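Local coordinates for putative diflavin flavoprotein A 3 (Synechocystis sp., PDB 6H0C) that probably carries electrons from NADH to oxygen, reducing it to water, and is represented by its flavodiiron core without the flavin reductase domain, at residues Arg20-Leu25 with His177-Gln182; Leu25-Glu30 with Pro380-Leu385; Val258-Ala263 with Gly309-Ser314; Gly267-Leu272 with Phe345-Trp350. All blocks are in the same frame, centred on the assembly; numbering follows the deposited sequence.

Contact 1 of 4, residues Arg20-Leu25 with His177-Gln182; sequences RTWDRL and HVCGDQ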
loop_
_atom_site.group_PDB
_atom_site.type_symbol
_atom_site.label_atom_id
_atom_site.label_comp_id
_atom_site.label_asym_id
_atom_site.label_seq_id
_atom_site.Cartn_x
_atom_site.Cartn_y
_atom_site.Cartn_z
ATOM N N ARG A 20 -9.497 -3.570 -15.830
ATOM C CA ARG A 20 -9.548 -4.954 -15.387
ATOM C C ARG A 20 -8.468 -5.802 -16.037
ATOM O O ARG A 20 -8.193 -5.663 -17.229
ATOM C CB ARG A 20 -10.933 -5.547 -15.677
ATOM C CG ARG A 20 -12.097 -4.721 -15.130
ATOM C CD ARG A 20 -13.425 -5.463 -15.255
ATOM N NE ARG A 20 -13.724 -5.803 -16.643
ATOM C CZ ARG A 20 -14.567 -6.760 -17.013
ATOM N NH1 ARG A 20 -15.198 -7.481 -16.092
ATOM N NH2 ARG A 20 -14.776 -7.001 -18.305
ATOM N N THR A 21 -7.849 -6.670 -15.236
ATOM C CA THR A 21 -6.951 -7.697 -15.759
ATOM C C THR A 21 -7.327 -9.050 -15.150
ATOM O O THR A 21 -7.516 -9.166 -13.938
ATOM C CB THR A 21 -5.453 -7.372 -15.479
ATOM O OG1 THR A 21 -4.628 -8.377 -16.076
ATOM C CG2 THR A 21 -5.148 -7.306 -13.984
ATOM N N TRP A 22 -7.471 -10.067 -15.993
ATOM C CA TRP A 22 -7.831 -11.391 -15.499
ATOM C C TRP A 22 -6.572 -12.154 -15.091
ATOM O O TRP A 22 -6.625 -13.072 -14.278
ATOM C CB TRP A 22 -8.634 -12.169 -16.549
ATOM C CG TRP A 22 -10.103 -11.810 -16.545
ATOM C CD1 TRP A 22 -11.097 -12.385 -15.785
ATOM C CD2 TRP A 22 -10.736 -10.786 -17.318
ATOM N NE1 TRP A 22 -12.307 -11.779 -16.050
ATOM C CE2 TRP A 22 -12.111 -10.796 -16.986
ATOM C CE3 TRP A 22 -10.271 -9.856 -18.253
ATOM C CZ2 TRP A 22 -13.021 -9.916 -17.561
ATOM C CZ3 TRP A 22 -11.178 -8.981 -18.829
ATOM C CH2 TRP A 22 -12.538 -9.019 -18.483
ATOM N N ASP A 23 -5.434 -11.748 -15.643
ATOM C CA ASP A 23 -4.158 -12.377 -15.323
ATOM C C ASP A 23 -3.390 -11.612 -14.254
ATOM O O ASP A 23 -3.569 -10.399 -14.083
ATOM C CB ASP A 23 -3.300 -12.487 -16.577
ATOM C CG ASP A 23 -4.038 -13.141 -17.721
ATOM O OD1 ASP A 23 -4.032 -12.564 -18.829
ATOM O OD2 ASP A 23 -4.628 -14.225 -17.510
ATOM N N ARG A 24 -2.530 -12.322 -13.533
ATOM C CA ARG A 24 -1.589 -11.662 -12.644
ATOM C C ARG A 24 -0.561 -10.938 -13.508
ATOM O O ARG A 24 -0.055 -11.502 -14.486
ATOM C CB ARG A 24 -0.917 -12.662 -11.709
ATOM C CG ARG A 24 0.093 -12.034 -10.770
ATOM C CD ARG A 24 0.703 -13.085 -9.870
ATOM N NE ARG A 24 1.217 -14.200 -10.660
ATOM C CZ ARG A 24 1.903 -15.223 -10.162
ATOM N NH1 ARG A 24 2.163 -15.288 -8.859
ATOM N NH2 ARG A 24 2.332 -16.181 -10.971
ATOM N N LEU A 25 -0.270 -9.686 -13.167
ATOM C CA LEU A 25 0.657 -8.895 -13.967
ATOM C C LEU A 25 1.998 -8.655 -13.250
ATOM O O LEU A 25 3.019 -8.435 -13.906
ATOM C CB LEU A 25 0.010 -7.558 -14.364
ATOM C CG LEU A 25 -1.238 -7.635 -15.262
ATOM C CD1 LEU A 25 -1.625 -6.264 -15.816
ATOM C CD2 LEU A 25 -1.064 -8.638 -16.391
ATOM N N HIS A 177 -8.219 -8.212 -4.537
ATOM C CA HIS A 177 -7.633 -8.445 -5.846
ATOM C C HIS A 177 -8.388 -9.560 -6.533
ATOM O O HIS A 177 -8.011 -10.729 -6.452
ATOM C CB HIS A 177 -6.142 -8.770 -5.728
ATOM C CG HIS A 177 -5.295 -7.572 -5.442
ATOM N ND1 HIS A 177 -5.320 -6.441 -6.231
ATOM C CD2 HIS A 177 -4.409 -7.318 -4.448
ATOM C CE1 HIS A 177 -4.477 -5.547 -5.746
ATOM N NE2 HIS A 177 -3.915 -6.053 -4.661
ATOM N N VAL A 178 -9.480 -9.187 -7.185
ATOM C CA VAL A 178 -10.293 -10.149 -7.915
ATOM C C VAL A 178 -10.998 -9.475 -9.093
ATOM O O VAL A 178 -11.632 -8.422 -8.948
ATOM C CB VAL A 178 -11.336 -10.832 -6.998
ATOM C CG1 VAL A 178 -12.265 -9.802 -6.389
ATOM C CG2 VAL A 178 -12.122 -11.869 -7.774
ATOM N N CYS A 179 -10.862 -10.091 -10.262
ATOM C CA CYS A 179 -11.466 -9.579 -11.475
ATOM C C CYS A 179 -12.748 -10.347 -11.764
ATOM O O CYS A 179 -12.747 -11.571 -11.865
ATOM C CB CYS A 179 -10.493 -9.694 -12.646
ATOM S SG CYS A 179 -11.103 -8.947 -14.161
ATOM N N GLY A 180 -13.848 -9.620 -11.869
ATOM C CA GLY A 180 -15.123 -10.229 -12.173
ATOM C C GLY A 180 -15.960 -9.239 -12.949
ATOM O O GLY A 180 -15.546 -8.093 -13.138
ATOM N N ASP A 181 -17.133 -9.677 -13.396
ATOM C CA ASP A 181 -18.028 -8.821 -14.166
ATOM C C ASP A 181 -18.861 -7.933 -13.263
ATOM O O ASP A 181 -19.296 -6.864 -13.680
ATOM C CB ASP A 181 -18.946 -9.658 -15.054
ATOM C CG ASP A 181 -18.219 -10.262 -16.238
ATOM O OD1 ASP A 181 -17.268 -9.621 -16.753
ATOM O OD2 ASP A 181 -18.603 -11.380 -16.649
ATOM N N GLN A 182 -19.072 -8.373 -12.026
ATOM C CA GLN A 182 -19.868 -7.602 -11.071
ATOM C C GLN A 182 -19.151 -6.334 -10.622
ATOM O O GLN A 182 -18.050 -6.393 -10.070
ATOM C CB GLN A 182 -20.222 -8.456 -9.853
ATOM C CG GLN A 182 -21.144 -9.596 -10.186
ATOM C CD GLN A 182 -22.200 -9.174 -11.194
ATOM O OE1 GLN A 182 -22.954 -8.221 -10.960
ATOM N NE2 GLN A 182 -22.242 -9.863 -12.336
HETATM O O HOH W 1 -16.539 -9.462 -19.330
#

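Contact 2 of 4, residues Leu25-Glu30 with Pro380-Leu385; sequences LKFEIE and PTDQTL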
loop_
_atom_site.group_PDB
_atom_site.type_symbol
_atom_site.label_atom_id
_atom_site.label_comp_id
_atom_site.label_asym_id
_atom_site.label_seq_id
_atom_site.Cartn_x
_atom_site.Cartn_y
_atom_site.Cartn_z
ATOM N N LEU A 25 -0.270 -9.686 -13.167
ATOM C CA LEU A 25 0.657 -8.895 -13.967
ATOM C C LEU A 25 1.998 -8.655 -13.250
ATOM O O LEU A 25 3.019 -8.435 -13.906
ATOM C CB LEU A 25 0.010 -7.558 -14.364
ATOM C CG LEU A 25 -1.238 -7.635 -15.262
ATOM C CD1 LEU A 25 -1.625 -6.264 -15.816
ATOM C CD2 LEU A 25 -1.064 -8.638 -16.391
ATOM N N LYS A 26 1.998 -8.701 -11.917
ATOM C CA LYS A 26 3.227 -8.527 -11.138
ATOM C C LYS A 26 3.459 -9.701 -10.183
ATOM O O LYS A 26 2.511 -10.269 -9.650
ATOM C CB LYS A 26 3.202 -7.230 -10.314
ATOM C CG LYS A 26 2.350 -6.074 -10.840
ATOM C CD LYS A 26 2.161 -5.033 -9.717
ATOM C CE LYS A 26 1.295 -3.846 -10.126
ATOM N NZ LYS A 26 2.041 -2.866 -10.967
ATOM N N PHE A 27 4.722 -10.050 -9.955
ATOM C CA PHE A 27 5.055 -11.014 -8.913
ATOM C C PHE A 27 5.082 -10.302 -7.571
ATOM O O PHE A 27 6.145 -9.930 -7.066
ATOM C CB PHE A 27 6.401 -11.700 -9.182
ATOM C CG PHE A 27 6.401 -12.562 -10.405
ATOM C CD1 PHE A 27 5.700 -13.763 -10.426
ATOM C CD2 PHE A 27 7.091 -12.172 -11.543
ATOM C CE1 PHE A 27 5.691 -14.568 -11.564
ATOM C CE2 PHE A 27 7.087 -12.969 -12.682
ATOM C CZ PHE A 27 6.386 -14.170 -12.692
ATOM N N GLU A 28 3.904 -10.086 -7.009
ATOM C CA GLU A 28 3.808 -9.558 -5.660
ATOM C C GLU A 28 2.897 -10.481 -4.885
ATOM O O GLU A 28 1.953 -11.021 -5.452
ATOM C CB GLU A 28 3.296 -8.126 -5.671
ATOM C CG GLU A 28 4.293 -7.167 -6.284
ATOM C CD GLU A 28 3.730 -5.781 -6.433
ATOM O OE1 GLU A 28 2.607 -5.537 -5.944
ATOM O OE2 GLU A 28 4.411 -4.934 -7.047
ATOM N N ILE A 29 3.202 -10.697 -3.611
ATOM C CA ILE A 29 2.525 -11.735 -2.831
ATOM C C ILE A 29 1.000 -11.554 -2.851
ATOM O O ILE A 29 0.253 -12.535 -2.839
ATOM C CB ILE A 29 3.054 -11.762 -1.357
ATOM C CG1 ILE A 29 2.716 -13.079 -0.660
ATOM C CG2 ILE A 29 2.529 -10.591 -0.556
ATOM C CD1 ILE A 29 3.521 -14.238 -1.155
ATOM N N GLU A 30 0.535 -10.309 -2.936
ATOM C CA GLU A 30 -0.904 -10.051 -2.832
ATOM C C GLU A 30 -1.710 -10.569 -4.028
ATOM O O GLU A 30 -2.923 -10.726 -3.924
ATOM C CB GLU A 30 -1.164 -8.555 -2.653
ATOM C CG GLU A 30 -0.835 -7.723 -3.876
ATOM C CD GLU A 30 -0.558 -6.278 -3.521
ATOM O OE1 GLU A 30 -1.492 -5.442 -3.591
ATOM O OE2 GLU A 30 0.600 -5.985 -3.163
ATOM N N PRO A 380 12.409 -10.070 -8.698
ATOM C CA PRO A 380 11.853 -11.230 -7.999
ATOM C C PRO A 380 10.961 -12.049 -8.913
ATOM O O PRO A 380 10.307 -11.480 -9.784
ATOM C CB PRO A 380 11.035 -10.603 -6.869
ATOM C CG PRO A 380 11.627 -9.247 -6.683
ATOM C CD PRO A 380 12.064 -8.802 -8.034
ATOM N N THR A 381 10.942 -13.364 -8.717
ATOM C CA THR A 381 10.058 -14.243 -9.474
ATOM C C THR A 381 9.078 -14.920 -8.537
ATOM O O THR A 381 9.090 -14.670 -7.333
ATOM C CB THR A 381 10.833 -15.326 -10.236
ATOM O OG1 THR A 381 11.356 -16.280 -9.302
ATOM C CG2 THR A 381 11.972 -14.706 -11.037
ATOM N N ASP A 382 8.241 -15.788 -9.094
ATOM C CA ASP A 382 7.265 -16.524 -8.299
ATOM C C ASP A 382 7.934 -17.290 -7.163
ATOM O O ASP A 382 7.475 -17.257 -6.023
ATOM C CB ASP A 382 6.482 -17.493 -9.181
ATOM C CG ASP A 382 5.094 -17.766 -8.650
ATOM O OD1 ASP A 382 4.810 -17.379 -7.495
ATOM O OD2 ASP A 382 4.285 -18.366 -9.391
ATOM N N GLN A 383 9.030 -17.977 -7.468
ATOM C CA GLN A 383 9.661 -18.788 -6.450
ATOM C C GLN A 383 10.404 -17.904 -5.451
ATOM O O GLN A 383 10.524 -18.266 -4.280
ATOM C CB GLN A 383 10.592 -19.821 -7.064
ATOM C CG GLN A 383 10.641 -21.100 -6.239
ATOM C CD GLN A 383 11.576 -22.145 -6.813
ATOM O OE1 GLN A 383 11.728 -22.268 -8.034
ATOM N NE2 GLN A 383 12.212 -22.908 -5.931
ATOM N N THR A 384 10.887 -16.746 -5.906
ATOM C CA THR A 384 11.473 -15.753 -5.000
ATOM C C THR A 384 10.525 -15.469 -3.849
ATOM O O THR A 384 10.898 -15.563 -2.686
ATOM C CB THR A 384 11.770 -14.413 -5.695
ATOM O OG1 THR A 384 12.617 -14.620 -6.825
ATOM C CG2 THR A 384 12.454 -13.467 -4.729
ATOM N N LEU A 385 9.290 -15.122 -4.196
ATOM C CA LEU A 385 8.280 -14.780 -3.204
ATOM C C LEU A 385 8.036 -15.936 -2.247
ATOM O O LEU A 385 7.918 -15.726 -1.044
ATOM C CB LEU A 385 6.968 -14.382 -3.879
ATOM C CG LEU A 385 7.001 -13.168 -4.809
ATOM C CD1 LEU A 385 5.615 -12.908 -5.389
ATOM C CD2 LEU A 385 7.502 -11.965 -4.055
#

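Contact 3 of 4, residues Val258-Ala263 with Gly309-Ser314; sequences VALIYA and GFIFGS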
loop_
_atom_site.group_PDB
_atom_site.type_symbol
_atom_site.label_atom_id
_atom_site.label_comp_id
_atom_site.label_asym_id
_atom_site.label_seq_id
_atom_site.Cartn_x
_atom_site.Cartn_y
_atom_site.Cartn_z
ATOM N N VAL A 258 7.320 -8.906 15.285
ATOM C CA VAL A 258 8.562 -8.661 14.564
ATOM C C VAL A 258 8.556 -7.260 13.986
ATOM O O VAL A 258 7.590 -6.866 13.336
ATOM C CB VAL A 258 8.782 -9.670 13.415
ATOM C CG1 VAL A 258 9.980 -9.247 12.553
ATOM C CG2 VAL A 258 8.963 -11.083 13.962
ATOM N N ALA A 259 9.630 -6.513 14.231
ATOM C CA ALA A 259 9.835 -5.211 13.597
ATOM C C ALA A 259 10.514 -5.430 12.250
ATOM O O ALA A 259 11.631 -5.941 12.183
ATOM C CB ALA A 259 10.666 -4.304 14.481
ATOM N N LEU A 260 9.824 -5.065 11.177
ATOM C CA LEU A 260 10.320 -5.307 9.832
ATOM C C LEU A 260 10.622 -3.975 9.194
ATOM O O LEU A 260 9.719 -3.265 8.747
ATOM C CB LEU A 260 9.297 -6.091 9.007
ATOM C CG LEU A 260 9.514 -6.225 7.499
ATOM C CD1 LEU A 260 10.803 -6.947 7.211
ATOM C CD2 LEU A 260 8.340 -6.974 6.872
ATOM N N ILE A 261 11.902 -3.633 9.176
ATOM C CA ILE A 261 12.360 -2.344 8.685
ATOM C C ILE A 261 12.842 -2.473 7.243
ATOM O O ILE A 261 13.830 -3.169 6.988
ATOM C CB ILE A 261 13.501 -1.805 9.577
ATOM C CG1 ILE A 261 13.004 -1.662 11.020
ATOM C CG2 ILE A 261 14.050 -0.505 9.013
ATOM C CD1 ILE A 261 14.096 -1.464 12.048
ATOM N N TYR A 262 12.153 -1.838 6.296
ATOM C CA TYR A 262 12.642 -1.853 4.916
ATOM C C TYR A 262 12.837 -0.440 4.364
ATOM O O TYR A 262 12.286 0.524 4.890
ATOM C CB TYR A 262 11.713 -2.670 4.014
ATOM C CG TYR A 262 10.252 -2.283 4.037
ATOM C CD1 TYR A 262 9.772 -1.274 3.224
ATOM C CD2 TYR A 262 9.344 -2.956 4.851
ATOM C CE1 TYR A 262 8.429 -0.928 3.236
ATOM C CE2 TYR A 262 8.006 -2.622 4.861
ATOM C CZ TYR A 262 7.549 -1.608 4.049
ATOM O OH TYR A 262 6.210 -1.263 4.049
ATOM N N ALA A 263 13.636 -0.323 3.308
ATOM C CA ALA A 263 14.163 0.974 2.891
ATOM C C ALA A 263 13.100 1.947 2.374
ATOM O O ALA A 263 13.123 3.130 2.722
ATOM C CB ALA A 263 15.233 0.775 1.838
ATOM N N GLY A 309 11.863 -9.893 17.562
ATOM C CA GLY A 309 12.874 -9.965 16.525
ATOM C C GLY A 309 12.733 -8.758 15.620
ATOM O O GLY A 309 11.694 -8.096 15.633
ATOM N N PHE A 310 13.778 -8.456 14.858
ATOM C CA PHE A 310 13.718 -7.414 13.836
ATOM C C PHE A 310 14.411 -7.894 12.568
ATOM O O PHE A 310 15.309 -8.740 12.616
ATOM C CB PHE A 310 14.355 -6.106 14.329
ATOM C CG PHE A 310 15.827 -6.224 14.678
ATOM C CD1 PHE A 310 16.798 -6.016 13.721
ATOM C CD2 PHE A 310 16.229 -6.532 15.972
ATOM C CE1 PHE A 310 18.140 -6.125 14.039
ATOM C CE2 PHE A 310 17.570 -6.636 16.294
ATOM C CZ PHE A 310 18.526 -6.435 15.329
ATOM N N ILE A 311 13.989 -7.342 11.436
ATOM C CA ILE A 311 14.507 -7.716 10.125
ATOM C C ILE A 311 14.761 -6.460 9.302
ATOM O O ILE A 311 13.895 -5.592 9.231
ATOM C CB ILE A 311 13.515 -8.621 9.379
ATOM C CG1 ILE A 311 13.191 -9.873 10.213
ATOM C CG2 ILE A 311 14.047 -8.984 8.002
ATOM C CD1 ILE A 311 12.167 -10.816 9.573
ATOM N N PHE A 312 15.941 -6.353 8.695
ATOM C CA PHE A 312 16.270 -5.226 7.812
ATOM C C PHE A 312 16.270 -5.652 6.345
ATOM O O PHE A 312 16.839 -6.694 5.992
ATOM C CB PHE A 312 17.641 -4.628 8.157
ATOM C CG PHE A 312 17.599 -3.507 9.184
ATOM C CD1 PHE A 312 18.036 -2.227 8.853
ATOM C CD2 PHE A 312 17.162 -3.738 10.483
ATOM C CE1 PHE A 312 18.028 -1.199 9.793
ATOM C CE2 PHE A 312 17.149 -2.711 11.427
ATOM C CZ PHE A 312 17.578 -1.440 11.078
ATOM N N GLY A 313 15.634 -4.840 5.499
ATOM C CA GLY A 313 15.628 -5.059 4.062
ATOM C C GLY A 313 16.151 -3.814 3.369
ATOM O O GLY A 313 15.665 -2.706 3.615
ATOM N N SER A 314 17.144 -3.975 2.500
ATOM C CA SER A 314 17.770 -2.803 1.894
ATOM C C SER A 314 18.255 -3.063 0.475
ATOM O O SER A 314 18.826 -4.113 0.193
ATOM C CB SER A 314 18.948 -2.323 2.765
ATOM O OG SER A 314 19.616 -1.217 2.184
#

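Contact 4 of 4, residues Gly267-Leu272 with Phe345-Trp350; sequences GNTSTL and FGSFGW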
loop_
_atom_site.group_PDB
_atom_site.type_symbol
_atom_site.label_atom_id
_atom_site.label_comp_id
_atom_site.label_asym_id
_atom_site.label_seq_id
_atom_site.Cartn_x
_atom_site.Cartn_y
_atom_site.Cartn_z
ATOM N N GLY A 267 9.428 -0.843 -4.879
ATOM C CA GLY A 267 10.696 -1.352 -5.382
ATOM C C GLY A 267 10.882 -2.828 -5.084
ATOM O O GLY A 267 10.093 -3.427 -4.346
ATOM N N ASN A 268 11.928 -3.423 -5.645
ATOM C CA ASN A 268 12.132 -4.860 -5.478
ATOM C C ASN A 268 12.305 -5.286 -4.021
ATOM O O ASN A 268 11.808 -6.339 -3.620
ATOM C CB ASN A 268 13.333 -5.324 -6.299
ATOM C CG ASN A 268 13.012 -5.424 -7.777
ATOM O OD1 ASN A 268 11.858 -5.583 -8.155
ATOM N ND2 ASN A 268 14.030 -5.336 -8.616
ATOM N N THR A 269 13.003 -4.473 -3.231
ATOM C CA THR A 269 13.228 -4.810 -1.830
ATOM C C THR A 269 11.906 -4.782 -1.086
ATOM O O THR A 269 11.662 -5.607 -0.207
ATOM C CB THR A 269 14.221 -3.854 -1.150
ATOM O OG1 THR A 269 15.535 -4.066 -1.687
ATOM C CG2 THR A 269 14.253 -4.125 0.334
ATOM N N SER A 270 11.044 -3.839 -1.453
ATOM C CA SER A 270 9.730 -3.751 -0.831
ATOM C C SER A 270 8.898 -4.989 -1.140
ATOM O O SER A 270 8.221 -5.525 -0.265
ATOM C CB SER A 270 8.990 -2.505 -1.293
ATOM O OG SER A 270 7.640 -2.566 -0.857
ATOM N N THR A 271 8.948 -5.437 -2.390
ATOM C CA THR A 271 8.266 -6.665 -2.791
ATOM C C THR A 271 8.706 -7.857 -1.921
ATOM O O THR A 271 7.873 -8.634 -1.449
ATOM C CB THR A 271 8.522 -6.960 -4.276
ATOM O OG1 THR A 271 8.010 -5.871 -5.055
ATOM C CG2 THR A 271 7.842 -8.252 -4.705
ATOM N N LEU A 272 10.010 -7.985 -1.690
ATOM C CA LEU A 272 10.532 -9.052 -0.834
ATOM C C LEU A 272 9.961 -8.910 0.565
ATOM O O LEU A 272 9.549 -9.892 1.192
ATOM C CB LEU A 272 12.065 -9.021 -0.771
ATOM C CG LEU A 272 12.844 -9.113 -2.091
ATOM C CD1 LEU A 272 14.347 -9.147 -1.820
ATOM C CD2 LEU A 272 12.413 -10.325 -2.910
ATOM N N PHE A 345 17.712 -9.015 4.502
ATOM C CA PHE A 345 17.405 -9.338 3.102
ATOM C C PHE A 345 17.549 -8.135 2.187
ATOM O O PHE A 345 17.652 -6.994 2.645
ATOM C CB PHE A 345 15.992 -9.898 2.965
ATOM C CG PHE A 345 14.907 -8.894 3.250
ATOM C CD1 PHE A 345 14.245 -8.252 2.212
ATOM C CD2 PHE A 345 14.538 -8.599 4.561
ATOM C CE1 PHE A 345 13.229 -7.329 2.478
ATOM C CE2 PHE A 345 13.525 -7.675 4.835
ATOM C CZ PHE A 345 12.877 -7.040 3.794
ATOM N N GLY A 346 17.544 -8.392 0.885
ATOM C CA GLY A 346 17.591 -7.316 -0.081
ATOM C C GLY A 346 17.699 -7.778 -1.521
ATOM O O GLY A 346 17.976 -8.945 -1.794
ATOM N N SER A 347 17.461 -6.849 -2.441
ATOM C CA SER A 347 17.725 -7.066 -3.858
ATOM C C SER A 347 18.873 -6.165 -4.278
ATOM O O SER A 347 19.192 -5.180 -3.601
ATOM C CB SER A 347 16.503 -6.759 -4.714
ATOM O OG SER A 347 16.267 -5.364 -4.734
ATOM N N PHE A 348 19.486 -6.490 -5.406
ATOM C CA PHE A 348 20.524 -5.632 -5.952
ATOM C C PHE A 348 20.781 -5.952 -7.406
ATOM O O PHE A 348 20.391 -7.016 -7.896
ATOM C CB PHE A 348 21.805 -5.776 -5.149
ATOM C CG PHE A 348 22.293 -7.179 -5.051
ATOM C CD1 PHE A 348 23.309 -7.629 -5.874
ATOM C CD2 PHE A 348 21.736 -8.056 -4.137
ATOM C CE1 PHE A 348 23.762 -8.926 -5.782
ATOM C CE2 PHE A 348 22.191 -9.354 -4.039
ATOM C CZ PHE A 348 23.205 -9.788 -4.860
ATOM N N GLY A 349 21.435 -5.017 -8.086
ATOM C CA GLY A 349 21.813 -5.212 -9.466
ATOM C C GLY A 349 23.031 -6.100 -9.507
ATOM O O GLY A 349 22.930 -7.327 -9.470
ATOM N N TRP A 350 24.195 -5.478 -9.557
ATOM C CA TRP A 350 25.421 -6.250 -9.634
ATOM C C TRP A 350 26.255 -6.092 -8.365
ATOM O O TRP A 350 27.256 -6.785 -8.180
ATOM C CB TRP A 350 26.222 -5.853 -10.878
ATOM C CG TRP A 350 26.218 -4.377 -11.214
ATOM C CD1 TRP A 350 26.666 -3.352 -10.425
ATOM C CD2 TRP A 350 25.786 -3.774 -12.444
ATOM N NE1 TRP A 350 26.523 -2.151 -11.083
ATOM C CE2 TRP A 350 25.988 -2.383 -12.323
ATOM C CE3 TRP A 350 25.242 -4.274 -13.631
ATOM C CZ2 TRP A 350 25.668 -1.487 -13.345
ATOM C CZ3 TRP A 350 24.925 -3.384 -14.643
ATOM C CH2 TRP A 350 25.139 -2.006 -14.493
#

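Contact 1 of 4, residues Arg20-Leu25 with His177-Gln182
Asp181 OD1 takes two donors at once, the guanidinium of Arg20 and a water. Arg20 NH1 reaches it at 3.0 Å along a nearly straight N-H line (173°); OD1 lies in the guanidinium plane and accepts through the lone pair facing away from its partner oxygen. The water donates to OD1 at 2.7 Å and accepts from Arg20 NH2, so it closes a small ring beside the salt bridge. NH1 also gives a more bent bond (141°) to Gly180 O at 3.0 Å, coming from well above that carbonyl's plane. Arginine suits the place because its bent chain, turned at chi3 (-59°), brings several N-H groups to bear, and NH2 has a further salt bridge to Asp4.

A sulfur-aromatic contact lies beside this network. Cys179 SG sits almost straight above the five-membered ring of Trp22, 3.5 Å from CE2 of the indole, while the edge of the same indole is turned to the Asp181 carboxylate. A small, polarisable cysteine fits here, its CB also resting against Thr21 O at 3.3 Å. Atom CH2 of the Trp22 indole in turn lies over one face of the Arg20 guanidinium.

The contact joins the end of strand 14-21 to the loop between strand 167-171 and helix 189-202, with strand 4-11 alongside through Asp4 and Gln6 and strand 37-45 on the other side of strand 14-21.

Contact 2 of 4, residues Leu25-Glu30 with Pro380-Leu385
Apolar packing carries most of this contact, through Phe27 and Leu385. The methyl CD1 of Leu385 presses on the backbone of Phe27, 3.4 Å from its carbonyl C, and also meets Phe27 CB at 4.1 Å. Leucine suits the place because its forked end spreads over a bent piece of main chain, Phe27 being the centre of an inverse gamma turn. Ile29 CD1 completes the patch against Leu385 CB at 4.4 Å.

Ring-to-backbone contact comes next. The benzyl group of Phe27 leans on the first turn of helix 382-404: Asp382 N lies over one face, 3.5 Å from Phe27 CD1, displaced toward the rim, with Thr381 on the same face. Asp382 CB touches CE1 of the ring at 3.9 Å.

Polar order lies within the helix start. Thr381 is the N-cap, and its N-H points straight (175°) at Thr384 OG1, 2.8 Å away, which ties the chain entering the helix to its first turn. Threonine suits position 384 because its short side chain holds the accepting hydroxyl close to the backbone.

The arrangement is an interdomain one, in which the loop after strand 14-21 of the metallo-hydrolase-like part meets the C-terminal helix of the flavodoxin-like domain.

Contact 3 of 4, residues Val258-Ala263 with Gly309-Ser314
The Phe312 ring has Ile261 lying over one face. Ile261 CB stands nearly above its centre, 4.2 Å from the centroid and 10° off the normal, a CH-pi contact, and Ile261 CD1 comes to 3.4 Å from Phe312 CE2. The two side chains run side by side in the same direction, with CG1 of Ile261 set beside its backbone N (chi1 -59°) so that CD1 ends against the CE2-CZ side of the ring. A branched isoleucine spreads several C-H groups over the aromatic surface. Phe362 meets Phe312 edge-to-face, and Phe310, whose ring leads away from strand 258-262, is met edge-to-face by Phe362 and Phe367.

These strands are neighbours in the five-stranded parallel sheet of the flavodoxin-like domain, order 2-1-3-4-5, with strand 257-262 first in sequence and helices packed on both faces. Bonds alternate along the pair: Ala259 N gives to Gly309 O at 3.0 Å, Ile311 N to Ala259 O at 2.8 Å, Ile261 N to Ile311 O at 2.8 Å, and Gly313 N to Ile261 O at 2.9 Å. A weak fifth joins Ala263 N to Gly313 O.

On the face opposite Phe312, Ile311 fits between Val258 and Leu260, its CB 3.9 Å from Leu260 CD1. Aliphatic chains suit this side, which Ala277 and Ile280 of helix 268-281 and Phe395 of helix 382-404 cover. Glycine at 313 keeps the backbone bare on that face, where the ring of Phe345 lies close to its CA.

Contact 4 of 4, residues Gly267-Leu272 with Phe345-Trp350
The first turn of helix 268-281 runs roughly antiparallel to the end of strand 341-348, 148° between their directions and the axes 7.1 Å apart, with Thr269 over Gly346. Toward the C-terminal end of the strand, Ser347 OG makes a weak hydrogen bond with Thr269 OG1 at 3.4 Å, for which either hydroxyl could be the donor, and lies 3.3 Å from Asn268 CB. Its chi1 of 71° puts OG between the backbone N and the carbonyl carbon, turned toward the helix; serine's short side chain lets OG sit close against both partners.

Deeper in, Leu272 and Phe345 pack together. Leu272 CB rests 3.8 Å from Phe345 CD1, and its CD1 lies 3.6 Å from Gly346 C, against the backbone of Gly346, where no side chain intervenes. The ring of Phe345 turns an edge to the carbonyl of Thr269, its CE1 3.6 Å from Thr269 O, and Thr269 CG2 adds a methyl contact to the same carbon.

Gly267 is the N-cap, and its backbone angles suit a residue without CB. The Gly-Asn-Thr run resembles the phosphate-binding loop of flavodoxins, consistent with the FMN binding expected of this family, though no FMN contact is seen here. The helix covers one face of the parallel sheet, where strand 341-348 lies between strands 309-313 and 368-377, while helix 382-404 packs beside it through Thr384 and Cys388 on Leu272.

Contact 2 stands between the two domains and touches contacts 1 and 4. Toward contact 1, with which it shares Leu25, His177 NE2 probably bonds to Glu30 OE1 at 2.7 Å, while Arg24 and Asp382 form a weak, long ion pair. Toward contact 4, 12 Å away between centres, Phe27 O packs on Thr271 CG2 at 3.4 Å. Contacts 3 and 4 share one sheet, Phe345 N probably bonding to Phe312 O at 2.9 Å, and strand 257-262 leads directly to helix 268-281. Contacts 1 and 3 are farthest apart, about 32 Å between centres. A citrate, probably from the crystallisation liquor, lies about 5 Å from the side chain of Glu28 and is hydrogen-bonded by Lys26 NZ.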